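Local coordinates for protein cysteine desulfurase (Thermococcus onnurineus, PDB 5B89) that probably uses pyridoxal 5'-phosphate to take sulfur from L-cysteine and pass it to a sulfur carrier, leaving L-alanine, at residues K104-S109 with V208-Q213; E108-V113 with F229-G234; V178-V183 with H191-L196; T242-L247 with I295-G300. One frame throughout, in Å; residues are numbered along the deposited sequence.

In the fold
Followed from the N terminus, all four contacts involve one mixed sheet and the helices packed against it. Helix 106-117 supplies the first partner of both interaction 1, which closes on the end of strand 206-210, and interaction 2, which closes slightly later on strand 229-233. Interaction 3, a short closure from strand 177-181 to helix 193-203, is nested inside both of these loops. Interaction 4 opens only after they have closed and joins strand 245-249 and its preceding loop to helix 291-307. Interactions 1 and 2 meet through a T106-S233 hydrogen bond and both touch the cofactor; interactions 3 and 4 lie about 23 Å apart, centre to centre.

Interaction 1 (K104-S109 with V208-Q213); sequences KNTSES and VVDAAQ. With PLP (pyridoxal-5'-phosphate), chain G.
T106 is the residue of 104-109 that meets 208-213, and its side chain can be traced atom by atom. T106 CB lies 3.7 Å from PLP O4P. There the chain forks: CG2, placed anti to the backbone N, runs to D210, with 3.7 Å between T106 CG2 and D210 OD1, while OG1 lies against the methyl of A212 (T106 OG1 to A212 CB, 3.4 Å) and is hydrogen-bonded to S233 OG. The A212 methyl also packs on the cofactor, 3.6 Å from A212 CB to PLP C2. D210 OD1 accepts from A212 N at 3.0 Å, an Asx turn that restrains the carboxylate's rotation, and D210 OD2 is 2.6 Å from PLP N1, a position consistent with stabilising a protonated pyridine nitrogen. At the phosphate, S107 N and S107 OG both donate to PLP O3P, the hydroxyl over 2.7 Å. N105 caps the helix: E108 N donates to N105 OD1 almost straight (169°). N105 ND2 meanwhile bonds to carbonyls of the second subunit. A phosphate held at a helix N terminus, with an aspartate at the pyridine nitrogen, is the signature of the fold-type I PLP-enzyme active site.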
# COMPACT_ATOMS: atom_id res chain seq x y z
N LYS B 104 0.62 3.22 2.18
CA LYS B 104 -0.65 2.80 1.58
C LYS B 104 -1.83 3.71 1.90
O LYS B 104 -2.77 3.75 1.21
CB LYS B 104 -1.01 1.33 1.87
CG LYS B 104 -1.81 1.09 3.10
CD LYS B 104 -2.38 -0.32 3.13
CE LYS B 104 -1.23 -1.25 3.42
NZ LYS B 104 -0.52 -0.87 4.70
N ASN B 105 -1.71 4.42 3.00
CA ASN B 105 -2.76 5.30 3.49
C ASN B 105 -2.28 6.06 4.73
O ASN B 105 -1.22 5.84 5.20
CB ASN B 105 -4.06 4.52 3.82
CG ASN B 105 -3.84 3.38 4.81
OD1 ASN B 105 -3.03 3.42 5.64
ND2 ASN B 105 -4.62 2.35 4.63
N THR B 106 -3.12 6.94 5.22
CA THR B 106 -2.77 7.74 6.44
C THR B 106 -2.52 6.86 7.59
O THR B 106 -1.63 7.07 8.41
CB THR B 106 -3.87 8.74 6.77
OG1 THR B 106 -3.99 9.73 5.75
CG2 THR B 106 -3.66 9.42 8.06
N SER B 107 -3.35 5.80 7.72
CA SER B 107 -3.27 4.89 8.87
C SER B 107 -1.86 4.23 8.90
O SER B 107 -1.22 4.22 10.03
CB SER B 107 -4.31 3.83 8.80
OG SER B 107 -5.61 4.45 8.82
N GLU B 108 -1.36 3.72 7.78
CA GLU B 108 -0.00 3.18 7.70
C GLU B 108 0.99 4.29 8.13
O GLU B 108 1.86 4.05 8.99
CB GLU B 108 0.36 2.61 6.35
CG GLU B 108 1.77 2.05 6.30
CD GLU B 108 2.22 1.65 4.88
OE1 GLU B 108 1.37 1.25 4.08
OE2 GLU B 108 3.44 1.52 4.66
N SER B 109 0.87 5.50 7.55
CA SER B 109 1.79 6.56 7.90
C SER B 109 1.86 6.86 9.40
O SER B 109 2.99 6.92 9.97
CB SER B 109 1.37 7.83 7.22
OG SER B 109 1.44 7.74 5.80
N VAL B 208 3.18 15.97 15.30
CA VAL B 208 2.63 15.05 14.28
C VAL B 208 1.24 15.52 13.88
O VAL B 208 0.37 15.70 14.74
CB VAL B 208 2.56 13.68 14.85
CG1 VAL B 208 2.03 12.64 13.83
CG2 VAL B 208 3.89 13.16 15.40
N VAL B 209 1.04 15.65 12.57
CA VAL B 209 -0.24 16.19 12.05
C VAL B 209 -0.92 15.05 11.19
O VAL B 209 -0.33 14.59 10.20
CB VAL B 209 -0.10 17.43 11.22
CG1 VAL B 209 -1.41 17.95 10.70
CG2 VAL B 209 0.58 18.53 12.05
N ASP B 210 -2.15 14.72 11.54
CA ASP B 210 -3.02 13.86 10.72
C ASP B 210 -3.80 14.77 9.82
O ASP B 210 -4.79 15.43 10.25
CB ASP B 210 -3.95 12.99 11.60
CG ASP B 210 -5.04 12.21 10.84
OD1 ASP B 210 -5.10 12.42 9.61
OD2 ASP B 210 -5.88 11.55 11.52
N ALA B 211 -3.39 14.90 8.53
CA ALA B 211 -3.96 15.78 7.54
C ALA B 211 -4.89 14.97 6.59
O ALA B 211 -5.15 15.47 5.48
CB ALA B 211 -2.90 16.55 6.82
N ALA B 212 -5.39 13.86 7.03
CA ALA B 212 -6.18 13.01 6.10
C ALA B 212 -7.40 13.76 5.65
O ALA B 212 -7.82 13.53 4.51
CB ALA B 212 -6.54 11.72 6.75
N GLN B 213 -8.01 14.59 6.47
CA GLN B 213 -9.24 15.30 6.06
C GLN B 213 -9.03 16.69 5.60
O GLN B 213 -9.99 17.33 5.06
CB GLN B 213 -10.25 15.28 7.14
CG GLN B 213 -10.81 13.99 7.35
CD GLN B 213 -11.44 13.37 6.06
OE1 GLN B 213 -11.89 14.03 5.02
NE2 GLN B 213 -11.46 12.03 6.12
N1 PLP G . -7.61 10.38 10.01
C2 PLP G . -8.65 11.15 9.61
C2A PLP G . -8.92 12.50 10.24
C3 PLP G . -9.48 10.61 8.61
O3 PLP G . -10.53 11.34 8.16
C4 PLP G . -9.17 9.36 8.01
C4A PLP G . -10.18 8.79 6.94
C5 PLP G . -8.01 8.68 8.46
C6 PLP G . -7.23 9.18 9.48
C5A PLP G . -7.70 7.31 7.85
O4P PLP G . -7.35 7.49 6.44
P PLP G . -7.10 6.14 5.72
O1P PLP G . -6.86 6.54 4.35
O2P PLP G . -8.40 5.34 5.88
O3P PLP G . -6.00 5.45 6.39

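Interaction 2 (E108-V113 with F229-G234). With PLP (pyridoxal-5'-phosphate), chain G.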
# COMPACT_ATOMS: atom_id res chain seq x y z
N GLU B 108 -1.36 3.72 7.78
CA GLU B 108 -0.00 3.18 7.70
C GLU B 108 0.99 4.29 8.13
O GLU B 108 1.86 4.05 8.99
CB GLU B 108 0.36 2.61 6.35
CG GLU B 108 1.77 2.05 6.30
CD GLU B 108 2.22 1.65 4.88
OE1 GLU B 108 1.37 1.25 4.08
OE2 GLU B 108 3.44 1.52 4.66
N SER B 109 0.87 5.50 7.55
CA SER B 109 1.79 6.56 7.90
C SER B 109 1.86 6.86 9.40
O SER B 109 2.99 6.92 9.97
CB SER B 109 1.37 7.83 7.22
OG SER B 109 1.44 7.74 5.80
N LEU B 110 0.72 6.92 10.07
CA LEU B 110 0.74 7.23 11.52
C LEU B 110 1.27 6.07 12.35
O LEU B 110 2.04 6.29 13.27
CB LEU B 110 -0.67 7.60 12.00
CG LEU B 110 -1.21 8.91 11.42
CD1 LEU B 110 -2.71 9.06 11.66
CD2 LEU B 110 -0.48 10.17 11.90
N ASN B 111 0.97 4.86 11.95
CA ASN B 111 1.56 3.69 12.62
C ASN B 111 3.07 3.72 12.43
O ASN B 111 3.80 3.39 13.36
CB ASN B 111 1.03 2.38 12.05
CG ASN B 111 -0.26 1.95 12.74
OD1 ASN B 111 -0.26 1.18 13.72
ND2 ASN B 111 -1.40 2.41 12.22
N LEU B 112 3.57 4.06 11.23
CA LEU B 112 5.03 4.13 11.00
C LEU B 112 5.67 5.16 11.90
O LEU B 112 6.81 4.92 12.36
CB LEU B 112 5.36 4.39 9.54
CG LEU B 112 4.97 3.29 8.57
CD1 LEU B 112 5.35 3.83 7.19
CD2 LEU B 112 5.62 1.98 8.91
N VAL B 113 5.03 6.27 12.13
CA VAL B 113 5.59 7.27 13.06
C VAL B 113 5.75 6.65 14.43
O VAL B 113 6.85 6.82 15.03
CB VAL B 113 4.77 8.58 13.11
CG1 VAL B 113 5.33 9.60 14.15
CG2 VAL B 113 4.66 9.22 11.75
N PHE B 229 6.15 15.56 11.49
CA PHE B 229 5.61 14.42 10.70
C PHE B 229 4.26 14.85 10.30
O PHE B 229 3.50 15.48 11.06
CB PHE B 229 5.58 13.17 11.51
CG PHE B 229 6.93 12.70 11.95
CD1 PHE B 229 7.50 13.21 13.07
CD2 PHE B 229 7.60 11.71 11.26
CE1 PHE B 229 8.77 12.77 13.46
CE2 PHE B 229 8.88 11.29 11.61
CZ PHE B 229 9.43 11.80 12.71
N LEU B 230 3.87 14.40 9.09
CA LEU B 230 2.52 14.72 8.55
C LEU B 230 2.05 13.60 7.67
O LEU B 230 2.87 13.10 6.91
CB LEU B 230 2.46 16.03 7.89
CG LEU B 230 1.09 16.51 7.39
CD1 LEU B 230 0.96 17.98 7.47
CD2 LEU B 230 0.88 16.07 5.97
N ALA B 231 0.79 13.20 7.83
CA ALA B 231 0.26 12.02 7.05
C ALA B 231 -0.99 12.48 6.31
O ALA B 231 -1.78 13.28 6.82
CB ALA B 231 -0.12 10.93 8.03
N PHE B 232 -1.17 12.02 5.08
CA PHE B 232 -2.43 12.15 4.36
C PHE B 232 -2.66 11.00 3.42
O PHE B 232 -1.76 10.21 3.21
CB PHE B 232 -2.59 13.49 3.71
CG PHE B 232 -1.74 13.77 2.53
CD1 PHE B 232 -2.23 13.48 1.26
CD2 PHE B 232 -0.51 14.40 2.62
CE1 PHE B 232 -1.57 13.81 0.15
CE2 PHE B 232 0.15 14.74 1.48
CZ PHE B 232 -0.36 14.41 0.21
N SER B 233 -3.90 10.90 2.92
CA SER B 233 -4.33 9.79 2.01
C SER B 233 -4.65 10.30 0.65
O SER B 233 -5.44 11.27 0.54
CB SER B 233 -5.60 9.07 2.52
OG SER B 233 -5.28 8.37 3.78
N GLY B 234 -4.13 9.69 -0.41
CA GLY B 234 -4.46 10.13 -1.74
C GLY B 234 -5.87 10.02 -2.17
O GLY B 234 -6.35 10.83 -2.95
N1 PLP G . -7.61 10.38 10.01
C2 PLP G . -8.65 11.15 9.61
C2A PLP G . -8.92 12.50 10.24
C3 PLP G . -9.48 10.61 8.61
O3 PLP G . -10.53 11.34 8.16
C4 PLP G . -9.17 9.36 8.01
C4A PLP G . -10.18 8.79 6.94
C5 PLP G . -8.01 8.68 8.46
C6 PLP G . -7.23 9.18 9.48
C5A PLP G . -7.70 7.31 7.85
O4P PLP G . -7.35 7.49 6.44
P PLP G . -7.10 6.14 5.72
O1P PLP G . -6.86 6.54 4.35
O2P PLP G . -8.40 5.34 5.88
O3P PLP G . -6.00 5.45 6.39
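S109 and A231 make the closest approach between helix 108-113 and strand 229-233, with 3.5 Å separating S109 CB from A231 CB. The small residues let the backbones come together here: their CA atoms are 5.7 Å apart, against 7.5 Å for V113 and F229. L110 reaches the same methyl with its CD2 branch, L110 CD2 standing 4.0 Å from A231 CB, so the A231 methyl touches both S109 and L110 on its helix-facing side. The S109 hydroxyl is hydrogen-bonded to T103 OG1, leaving CB to do the packing.

The wider end is filled by larger groups. V113 meets the F229 ring with both methyls: CG1 sits over one face, 4.3 Å from V113 CG1 to the ring centroid and 17° off the ring normal, a CH-pi contact displaced toward the rim, while V113 CG2 lies 3.9 Å from F229 CD2. The rings of F253 and F257 also meet F229. Neither end faces solvent, since all five touching residues are buried; the looser part is simply where helix and strand stand further apart. The two run nearly antiparallel, at 158°, with axes 8.0 Å apart at closest approach.

S233 lies beyond the contact with 108-113; its OG bonds the PLP phosphate and also T106 OG1, a polar link from the first turn of the same helix. No hydrogen bond joins 108-113 to 229-234, which implies that their mutual hold is apolar, with the S109 hydroxyl satisfied by T103 outside them.

Interaction 3 (V178-V183 with H191-L196)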
# COMPACT_ATOMS: atom_id res chain seq x y z
N VAL B 178 3.35 15.37 20.42
CA VAL B 178 1.97 15.91 20.30
C VAL B 178 1.47 15.41 18.93
O VAL B 178 2.17 15.71 17.91
CB VAL B 178 1.95 17.38 20.37
CG1 VAL B 178 0.55 17.95 20.16
CG2 VAL B 178 2.46 17.95 21.71
N ALA B 179 0.32 14.77 18.91
CA ALA B 179 -0.30 14.32 17.68
C ALA B 179 -1.70 14.88 17.57
O ALA B 179 -2.49 14.67 18.42
CB ALA B 179 -0.33 12.81 17.64
N VAL B 180 -1.97 15.58 16.49
CA VAL B 180 -3.31 16.13 16.32
C VAL B 180 -3.82 16.02 14.89
O VAL B 180 -3.08 16.03 13.95
CB VAL B 180 -3.40 17.61 16.73
CG1 VAL B 180 -2.92 17.79 18.18
CG2 VAL B 180 -2.58 18.44 15.80
N GLN B 181 -5.13 15.98 14.78
CA GLN B 181 -5.75 15.96 13.50
C GLN B 181 -5.92 17.41 13.09
O GLN B 181 -6.13 18.24 13.86
CB GLN B 181 -7.11 15.28 13.57
CG GLN B 181 -8.11 16.08 14.33
CD GLN B 181 -9.38 15.34 14.71
OE1 GLN B 181 -9.56 14.19 14.42
NE2 GLN B 181 -10.25 16.05 15.34
N HIS B 182 -5.78 17.69 11.82
CA HIS B 182 -6.06 18.99 11.30
C HIS B 182 -7.55 19.28 11.27
O HIS B 182 -8.03 20.38 11.66
CB HIS B 182 -5.43 19.13 9.92
CG HIS B 182 -5.35 20.45 9.36
ND1 HIS B 182 -4.65 20.70 8.18
CD2 HIS B 182 -5.87 21.65 9.72
CE1 HIS B 182 -4.72 21.97 7.87
NE2 HIS B 182 -5.46 22.57 8.79
N VAL B 183 -8.31 18.35 10.74
CA VAL B 183 -9.79 18.37 10.66
C VAL B 183 -10.33 17.08 11.15
O VAL B 183 -9.90 16.02 10.81
CB VAL B 183 -10.19 18.54 9.16
CG1 VAL B 183 -11.75 18.47 8.96
CG2 VAL B 183 -9.65 19.83 8.59
N HIS B 191 -9.06 22.43 13.50
CA HIS B 191 -8.28 22.88 14.64
C HIS B 191 -7.24 23.93 14.29
O HIS B 191 -6.87 24.07 13.18
CB HIS B 191 -7.62 21.69 15.29
CG HIS B 191 -8.58 20.73 15.90
ND1 HIS B 191 -8.60 19.39 15.61
CD2 HIS B 191 -9.58 20.93 16.77
CE1 HIS B 191 -9.55 18.81 16.30
NE2 HIS B 191 -10.15 19.73 17.00
N GLU B 192 -6.82 24.67 15.31
CA GLU B 192 -5.82 25.71 15.16
C GLU B 192 -4.46 25.07 15.14
O GLU B 192 -3.68 25.25 16.00
CB GLU B 192 -5.95 26.72 16.31
CG GLU B 192 -7.37 27.24 16.44
CD GLU B 192 -8.31 26.39 17.35
OE1 GLU B 192 -8.09 25.19 17.63
OE2 GLU B 192 -9.31 26.97 17.77
N VAL B 193 -4.22 24.32 14.09
CA VAL B 193 -2.99 23.58 13.98
C VAL B 193 -1.70 24.44 13.98
O VAL B 193 -0.73 24.03 14.54
CB VAL B 193 -3.02 22.58 12.82
CG1 VAL B 193 -1.71 21.86 12.72
CG2 VAL B 193 -4.09 21.55 13.03
N GLU B 194 -1.75 25.58 13.37
CA GLU B 194 -0.58 26.41 13.37
C GLU B 194 -0.23 26.81 14.79
O GLU B 194 0.89 26.77 15.16
CB GLU B 194 -0.80 27.62 12.50
CG GLU B 194 -1.07 27.30 11.05
CD GLU B 194 -1.46 28.54 10.31
OE1 GLU B 194 -2.50 28.50 9.65
OE2 GLU B 194 -0.76 29.55 10.46
N GLU B 195 -1.23 27.15 15.57
CA GLU B 195 -0.99 27.55 16.95
C GLU B 195 -0.53 26.40 17.81
O GLU B 195 0.34 26.57 18.59
CB GLU B 195 -2.21 28.21 17.54
CG GLU B 195 -1.97 28.81 18.92
CD GLU B 195 -0.84 29.86 18.95
OE1 GLU B 195 -0.67 30.63 18.02
OE2 GLU B 195 -0.12 29.88 19.94
N LEU B 196 -1.14 25.23 17.63
CA LEU B 196 -0.74 24.06 18.37
C LEU B 196 0.74 23.73 17.99
O LEU B 196 1.52 23.32 18.88
CB LEU B 196 -1.67 22.86 18.04
CG LEU B 196 -3.11 23.08 18.55
CD1 LEU B 196 -4.01 22.05 17.92
CD2 LEU B 196 -3.12 22.83 20.03
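H191, V193 and H182 lose the most surface where strand 177-181 runs into the loop leading to helix 193-203. H191 joins the two segments with two hydrogen bonds. Its backbone N donates to H182 O over 2.9 Å, and its ring nitrogen ND1 donates to Q181 O over 3.2 Å. The second bond is fairly straight at the hydrogen (163°), and Q181 O lies in the plane of the imidazole; seen from the acceptor, however, H191 ND1 stands well above the carbonyl plane, 40° out of it. Two successive carbonyls are thus taken by one residue, which holds the imidazole against the end of the strand.

V193 works through a single methyl. CG2, beside the backbone N and anti to the carbonyl carbon, reaches H182, 3.7 Å from V193 CG2 to H182 CA and 3.8 Å to H182 CD2, the two side chains crossing at about a right angle. Further back, V180 extends the apolar layer: V180 CG2 is 4.4 Å from V193 CG2, and its other methyl faces L196. F207 of the next strand touches V180, V193 and L196, completing the core of a beta-alpha-beta unit made by strand 177-181, helix 193-203 and the parallel strand 206-210.

Interaction 4 (T242-L247 with I295-G300)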
# COMPACT_ATOMS: atom_id res chain seq x y z
N THR B 242 -6.94 4.80 -4.60
CA THR B 242 -6.74 4.12 -3.33
C THR B 242 -5.34 3.53 -3.31
O THR B 242 -4.62 3.46 -4.30
CB THR B 242 -7.82 3.04 -3.14
OG1 THR B 242 -7.70 2.07 -4.22
CG2 THR B 242 -9.18 3.62 -3.15
N GLY B 243 -4.90 3.14 -2.14
CA GLY B 243 -3.64 2.48 -1.98
C GLY B 243 -2.38 3.32 -1.98
O GLY B 243 -1.27 2.83 -2.05
N ILE B 244 -2.60 4.67 -1.84
CA ILE B 244 -1.42 5.55 -1.76
C ILE B 244 -1.62 6.57 -0.67
O ILE B 244 -2.59 7.33 -0.64
CB ILE B 244 -1.13 6.22 -3.14
CG1 ILE B 244 0.21 6.90 -3.15
CG2 ILE B 244 -2.25 7.08 -3.66
CD1 ILE B 244 1.41 5.99 -3.18
N GLY B 245 -0.73 6.57 0.22
CA GLY B 245 -0.65 7.57 1.29
C GLY B 245 0.69 8.24 1.27
O GLY B 245 1.65 7.81 0.64
N VAL B 246 0.79 9.28 2.10
CA VAL B 246 2.04 10.05 2.25
C VAL B 246 2.38 10.17 3.72
O VAL B 246 1.51 10.35 4.55
CB VAL B 246 1.88 11.43 1.59
CG1 VAL B 246 3.09 12.33 1.92
CG2 VAL B 246 1.67 11.33 0.12
N LEU B 247 3.67 10.00 3.99
CA LEU B 247 4.26 10.33 5.27
C LEU B 247 5.38 11.33 5.00
O LEU B 247 6.38 11.04 4.33
CB LEU B 247 4.78 9.14 6.01
CG LEU B 247 5.55 9.45 7.36
CD1 LEU B 247 4.65 10.16 8.27
CD2 LEU B 247 6.13 8.17 7.91
N ILE B 295 1.72 7.94 -9.25
CA ILE B 295 1.44 8.68 -10.48
C ILE B 295 0.04 9.21 -10.48
O ILE B 295 -0.22 10.35 -10.88
CB ILE B 295 1.77 7.76 -11.70
CG1 ILE B 295 3.26 7.55 -11.79
CG2 ILE B 295 1.17 8.33 -13.03
CD1 ILE B 295 3.73 6.36 -12.70
N GLY B 296 -0.91 8.39 -10.03
CA GLY B 296 -2.27 8.87 -9.89
C GLY B 296 -2.48 10.01 -8.89
O GLY B 296 -3.24 10.96 -9.17
N LEU B 297 -1.76 9.85 -7.81
CA LEU B 297 -1.84 10.93 -6.78
C LEU B 297 -1.26 12.21 -7.34
O LEU B 297 -1.88 13.26 -7.11
CB LEU B 297 -1.14 10.49 -5.51
CG LEU B 297 -1.01 11.57 -4.39
CD1 LEU B 297 -2.34 12.12 -4.05
CD2 LEU B 297 -0.30 11.01 -3.20
N ALA B 298 -0.14 12.17 -8.03
CA ALA B 298 0.44 13.40 -8.64
C ALA B 298 -0.53 13.97 -9.62
O ALA B 298 -0.73 15.21 -9.66
CB ALA B 298 1.78 13.07 -9.26
N ALA B 299 -1.27 13.18 -10.37
CA ALA B 299 -2.29 13.69 -11.25
C ALA B 299 -3.41 14.29 -10.54
O ALA B 299 -3.90 15.33 -10.98
CB ALA B 299 -2.78 12.54 -12.21
N GLY B 300 -3.85 13.76 -9.41
CA GLY B 300 -4.91 14.37 -8.58
C GLY B 300 -4.43 15.68 -8.03
O GLY B 300 -5.23 16.64 -8.13
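The start of strand 245-249, one strand in from the edge of the mixed sheet, packs against helix 291-307, and L297 is the helix residue that bridges the gap. It uses two parts of its side chain. L297 CB faces the loop residue I244, 4.0 Å from I244 CG2, while the CD2 branch reaches beyond it to the strand, where L297 CD2 lies 3.9 Å from V246 CG2. The same CD2 is 4.1 Å from I244 CG1, so this methyl touches both the isoleucine and the valine.

In the leucine, chi1 174° sets CG anti to the backbone N, and chi2 55° then turns CD2 to V246. I244 meets it with two atoms, CG2 at L297 CB and CG1 at L297 CD2. The approaches differ: I244 is met at a slant, V246 at about a right angle. L297 is the one residue of 295-300 with atoms within contact range. The closest CA pair, I244 and L297, is 7.4 Å apart.

No hydrogen bond joins the two segments. Other residues complete the layer: F102 of strand 100-103 touches I244 and V246, V89 of helix 73-93 covers V246, and P238 touches L297. Nearby, T242 is hydrogen-bonded to the second subunit, its N to Y60 OH and its OG1 to N290 OD1 and G292 N of that chain. The contact is helix-on-sheet apolar packing of the large alpha/beta domain of a class-V aminotransferase-family fold.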